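Local coordinates for protein myosin-17 (Arabidopsis thaliana, PDB 7KFL) that probably carries organelles and vesicles along actin filaments in plant cells, recognising its cargo through its C-terminal globular tail, at residues 387-390 against 391-395; 84-87 against 88-92. One frame throughout, in Å; residues are numbered along the deposited sequence.

Interaction 1: residues 387-390 against 391-395; sequences TVED and ISKSM
K393 lies over the backbone carbonyl of E389 and ends beside the carboxylate of D390, within the short helix 388-393 near the C-terminal end of this globular tail. K393 CB starts 3.2 Å from E389 O. CG and CD then stay close to the same oxygen, and K393 CD also reaches E389 CG at 3.8 Å, where the two chains cross at about a right angle. The first three lysine torsions lie off the staggered positions (chi1 -101°) and the chain bends at chi2 and chi3, which turns it back along the helix to lie beside D390, pointing the same way. K393 NZ closes a long, weak salt bridge with D390 OD1 at 3.5 Å. E389 OE2 is 5.7 Å from K393 NZ, too far for a salt bridge, though the opposite charges probably attract weakly.

E389 O is gripped twice from one face of its plane. K393 N donates to E389 O at 2.8 Å and S392 OG, above the carbonyl plane, at 2.7 Å to the same E389 O, which satisfies the hydroxyl of a buried serine. At the start of the helix T387 is the N-cap residue; its amide N makes a weak bond to the other oxygen of D390, OD2, one half of a capping box. The D390 carboxylate thus links the helix start to K393. I391 packs its apolar chain on L238 of helix 236-260 and L163 of helix 150-186. Past K393 the chain leaves the helix at S394, whose N still bonds to D390 O at 3.2 Å while its OG donates to I391 O from above that carbonyl plane.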
loop_
_atom_site.group_PDB
_atom_site.type_symbol
_atom_site.label_atom_id
_atom_site.label_comp_id
_atom_site.label_asym_id
_atom_site.label_seq_id
_atom_site.Cartn_x
_atom_site.Cartn_y
_atom_site.Cartn_z
ATOM N N THR A 387 8.198 6.189 8.193
ATOM C CA THR A 387 8.396 7.451 8.954
ATOM C C THR A 387 8.984 8.501 8.003
ATOM O O THR A 387 9.535 8.104 6.958
ATOM C CB THR A 387 9.285 7.215 10.182
ATOM O OG1 THR A 387 10.529 6.675 9.737
ATOM C CG2 THR A 387 8.654 6.279 11.190
ATOM N N VAL A 388 8.870 9.787 8.352
ATOM C CA VAL A 388 9.348 10.932 7.518
ATOM C C VAL A 388 10.864 10.802 7.320
ATOM O O VAL A 388 11.353 11.228 6.255
ATOM C CB VAL A 388 8.961 12.290 8.142
ATOM C CG1 VAL A 388 9.583 13.467 7.401
ATOM C CG2 VAL A 388 7.451 12.464 8.221
ATOM N N GLU A 389 11.572 10.229 8.301
ATOM C CA GLU A 389 13.039 9.979 8.258
ATOM C C GLU A 389 13.354 8.920 7.191
ATOM O O GLU A 389 14.351 9.104 6.470
ATOM C CB GLU A 389 13.546 9.560 9.641
ATOM C CG GLU A 389 15.056 9.399 9.726
ATOM C CD GLU A 389 15.873 10.662 9.508
ATOM O OE1 GLU A 389 15.303 11.768 9.602
ATOM O OE2 GLU A 389 17.089 10.536 9.249
ATOM N N ASP A 390 12.546 7.854 7.101
ATOM C CA ASP A 390 12.683 6.778 6.079
ATOM C C ASP A 390 12.514 7.380 4.681
ATOM O O ASP A 390 13.356 7.089 3.809
ATOM C CB ASP A 390 11.656 5.656 6.267
ATOM C CG ASP A 390 11.898 4.771 7.478
ATOM O OD1 ASP A 390 13.045 4.742 7.969
ATOM O OD2 ASP A 390 10.933 4.112 7.915
ATOM N N ILE A 391 11.453 8.170 4.483
ATOM C CA ILE A 391 11.134 8.854 3.193
ATOM C C ILE A 391 12.351 9.682 2.766
ATOM O O ILE A 391 12.760 9.563 1.597
ATOM C CB ILE A 391 9.860 9.720 3.315
ATOM C CG1 ILE A 391 8.615 8.857 3.541
ATOM C CG2 ILE A 391 9.708 10.631 2.103
ATOM C CD1 ILE A 391 7.319 9.635 3.589
ATOM N N SER A 392 12.905 10.479 3.685
ATOM C CA SER A 392 14.070 11.376 3.461
ATOM C C SER A 392 15.350 10.558 3.243
ATOM O O SER A 392 16.172 10.981 2.407
ATOM C CB SER A 392 14.234 12.348 4.605
ATOM O OG SER A 392 14.649 11.683 5.788
ATOM N N LYS A 393 15.517 9.449 3.977
ATOM C CA LYS A 393 16.720 8.566 3.922
ATOM C C LYS A 393 16.920 8.066 2.486
ATOM O O LYS A 393 18.072 8.091 2.013
ATOM C CB LYS A 393 16.609 7.403 4.919
ATOM C CG LYS A 393 17.411 7.582 6.206
ATOM C CD LYS A 393 16.785 6.959 7.442
ATOM C CE LYS A 393 17.259 5.548 7.731
ATOM N NZ LYS A 393 16.426 4.901 8.773
ATOM N N SER A 394 15.841 7.634 1.824
ATOM C CA SER A 394 15.810 7.316 0.371
ATOM C C SER A 394 15.611 8.615 -0.419
ATOM O O SER A 394 15.048 9.567 0.152
ATOM C CB SER A 394 14.743 6.299 0.051
ATOM O OG SER A 394 13.445 6.821 0.301
ATOM N N MET A 395 16.067 8.646 -1.676
ATOM C CA MET A 395 15.966 9.810 -2.602
ATOM C C MET A 395 16.743 10.997 -2.016
ATOM O O MET A 395 17.923 10.893 -1.681
ATOM C CB MET A 395 14.501 10.196 -2.850
ATOM C CG MET A 395 14.026 11.447 -2.119
ATOM S SD MET A 395 12.254 11.748 -2.354
ATOM C CE MET A 395 11.631 11.455 -0.699
#

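Interaction 2: residues 84-87 against 88-92; sequences LLLL and LQRTL
L88 packs back on L84, L86 on R90, and L87 offers its carbonyl to T91, in the last turn of helix 71-89. L88 CG lies 3.2 Å from L84 O, the carbonyl that also accepts the nearly straight bond from L88 N, and 4.2 Å from L84 CD1 in a looser apolar touch.

On the more exposed side L86 lies against R90. The arginine is extended from CG to NE, running back along the helix past L86 O, and CD2 of L86 sits over one face of the guanidinium, toward its rim. L86 CD2 is 3.2 Å from R90 NE, an unusually short approach, and the leucine chi2 of -102° is off a staggered position, so the exact placing of the leucine end is doubtful.

L87 contributes chiefly its carbonyl. T91 OG1 donates to L87 O at 2.7 Å from above the carbonyl plane, in place of the regular amide bond of that turn, while T91 N and L92 N both reach L88 O.

The leucines pack this helix end against two others: L84 and L87 lie on helix 31-43, where Y37 also bonds to T91 OG1, and L84 and L85 lie on helix 150-186. L88 and L92 meet F46 in a loop, and beyond the turn the chain enters the short strand 92-93, paired in parallel with 146-147.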
loop_
_atom_site.group_PDB
_atom_site.type_symbol
_atom_site.label_atom_id
_atom_site.label_comp_id
_atom_site.label_asym_id
_atom_site.label_seq_id
_atom_site.Cartn_x
_atom_site.Cartn_y
_atom_site.Cartn_z
ATOM N N LEU A 84 7.739 18.280 0.279
ATOM C CA LEU A 84 7.684 19.402 1.255
ATOM C C LEU A 84 8.216 18.923 2.612
ATOM O O LEU A 84 9.033 19.651 3.205
ATOM C CB LEU A 84 6.256 19.941 1.383
ATOM C CG LEU A 84 6.102 21.165 2.288
ATOM C CD1 LEU A 84 7.230 22.171 2.075
ATOM C CD2 LEU A 84 4.753 21.837 2.068
ATOM N N LEU A 85 7.769 17.749 3.075
ATOM C CA LEU A 85 8.191 17.150 4.371
ATOM C C LEU A 85 9.696 16.847 4.337
ATOM O O LEU A 85 10.353 17.050 5.377
ATOM C CB LEU A 85 7.371 15.887 4.651
ATOM C CG LEU A 85 6.013 16.134 5.304
ATOM C CD1 LEU A 85 5.103 14.926 5.148
ATOM C CD2 LEU A 85 6.173 16.499 6.773
ATOM N N LEU A 86 10.212 16.387 3.194
ATOM C CA LEU A 86 11.659 16.107 2.975
ATOM C C LEU A 86 12.459 17.394 3.219
ATOM O O LEU A 86 13.486 17.324 3.921
ATOM C CB LEU A 86 11.853 15.565 1.551
ATOM C CG LEU A 86 13.265 15.135 1.136
ATOM C CD1 LEU A 86 13.939 16.192 0.274
ATOM C CD2 LEU A 86 14.141 14.781 2.327
ATOM N N LEU A 87 11.983 18.526 2.689
ATOM C CA LEU A 87 12.619 19.862 2.850
ATOM C C LEU A 87 12.527 20.288 4.320
ATOM O O LEU A 87 13.572 20.670 4.885
ATOM C CB LEU A 87 11.926 20.877 1.934
ATOM C CG LEU A 87 12.013 20.594 0.435
ATOM C CD1 LEU A 87 10.953 21.375 -0.328
ATOM C CD2 LEU A 87 13.400 20.908 -0.102
ATOM N N LEU A 88 11.328 20.210 4.911
ATOM C CA LEU A 88 11.055 20.540 6.338
ATOM C C LEU A 88 11.937 19.681 7.255
ATOM O O LEU A 88 12.471 20.234 8.233
ATOM C CB LEU A 88 9.572 20.310 6.647
ATOM C CG LEU A 88 8.581 21.257 5.970
ATOM C CD1 LEU A 88 7.177 21.034 6.507
ATOM C CD2 LEU A 88 8.985 22.713 6.145
ATOM N N GLN A 89 12.073 18.384 6.950
ATOM C CA GLN A 89 12.857 17.400 7.748
ATOM C C GLN A 89 14.329 17.827 7.811
ATOM O O GLN A 89 14.945 17.629 8.873
ATOM C CB GLN A 89 12.726 15.997 7.148
ATOM C CG GLN A 89 13.601 14.943 7.819
ATOM C CD GLN A 89 13.197 14.653 9.244
ATOM O OE1 GLN A 89 12.053 14.867 9.645
ATOM N NE2 GLN A 89 14.138 14.148 10.027
ATOM N N ARG A 90 14.865 18.383 6.719
ATOM C CA ARG A 90 16.300 18.754 6.576
ATOM C C ARG A 90 16.521 20.230 6.939
ATOM O O ARG A 90 17.690 20.661 6.909
ATOM C CB ARG A 90 16.776 18.489 5.144
ATOM C CG ARG A 90 16.821 17.018 4.755
ATOM C CD ARG A 90 17.320 16.827 3.334
ATOM N NE ARG A 90 17.264 15.437 2.889
ATOM C CZ ARG A 90 17.558 15.016 1.658
ATOM N NH1 ARG A 90 17.933 15.874 0.723
ATOM N NH2 ARG A 90 17.469 13.730 1.363
ATOM N N THR A 91 15.459 20.972 7.278
ATOM C CA THR A 91 15.488 22.441 7.523
ATOM C C THR A 91 15.207 22.743 9.002
ATOM O O THR A 91 16.122 23.244 9.682
ATOM C CB THR A 91 14.499 23.164 6.599
ATOM O OG1 THR A 91 14.931 22.950 5.255
ATOM C CG2 THR A 91 14.399 24.650 6.865
ATOM N N LEU A 92 13.986 22.457 9.471
ATOM C CA LEU A 92 13.481 22.856 10.816
ATOM C C LEU A 92 14.321 22.187 11.912
ATOM O O LEU A 92 14.314 20.946 11.980
ATOM C CB LEU A 92 12.005 22.459 10.956
ATOM C CG LEU A 92 11.048 22.958 9.870
ATOM C CD1 LEU A 92 9.608 22.881 10.354
ATOM C CD2 LEU A 92 11.376 24.375 9.425
#

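In the fold
Interactions 1 and 2 are helix-end contacts far apart in sequence whose centres lie about 10 Å apart, so the chain's C-terminal helix rests on the end of helix 71-89. Interaction 2 is the more buried, with L84, L85 and L87 set among helices 31-43 and 150-186; interaction 1 is partly exposed and relies on charge and hydroxyl groups, with I391 as its buried apolar part. They meet directly. R90 NH2 probably bonds to S392 O at 3.2 Å, the arginine thus joining both, and S392 CB packs on L86. Helix 150-186 touches both, through V388 and I391 in interaction 1 and L84, L85 and Q89 in interaction 2.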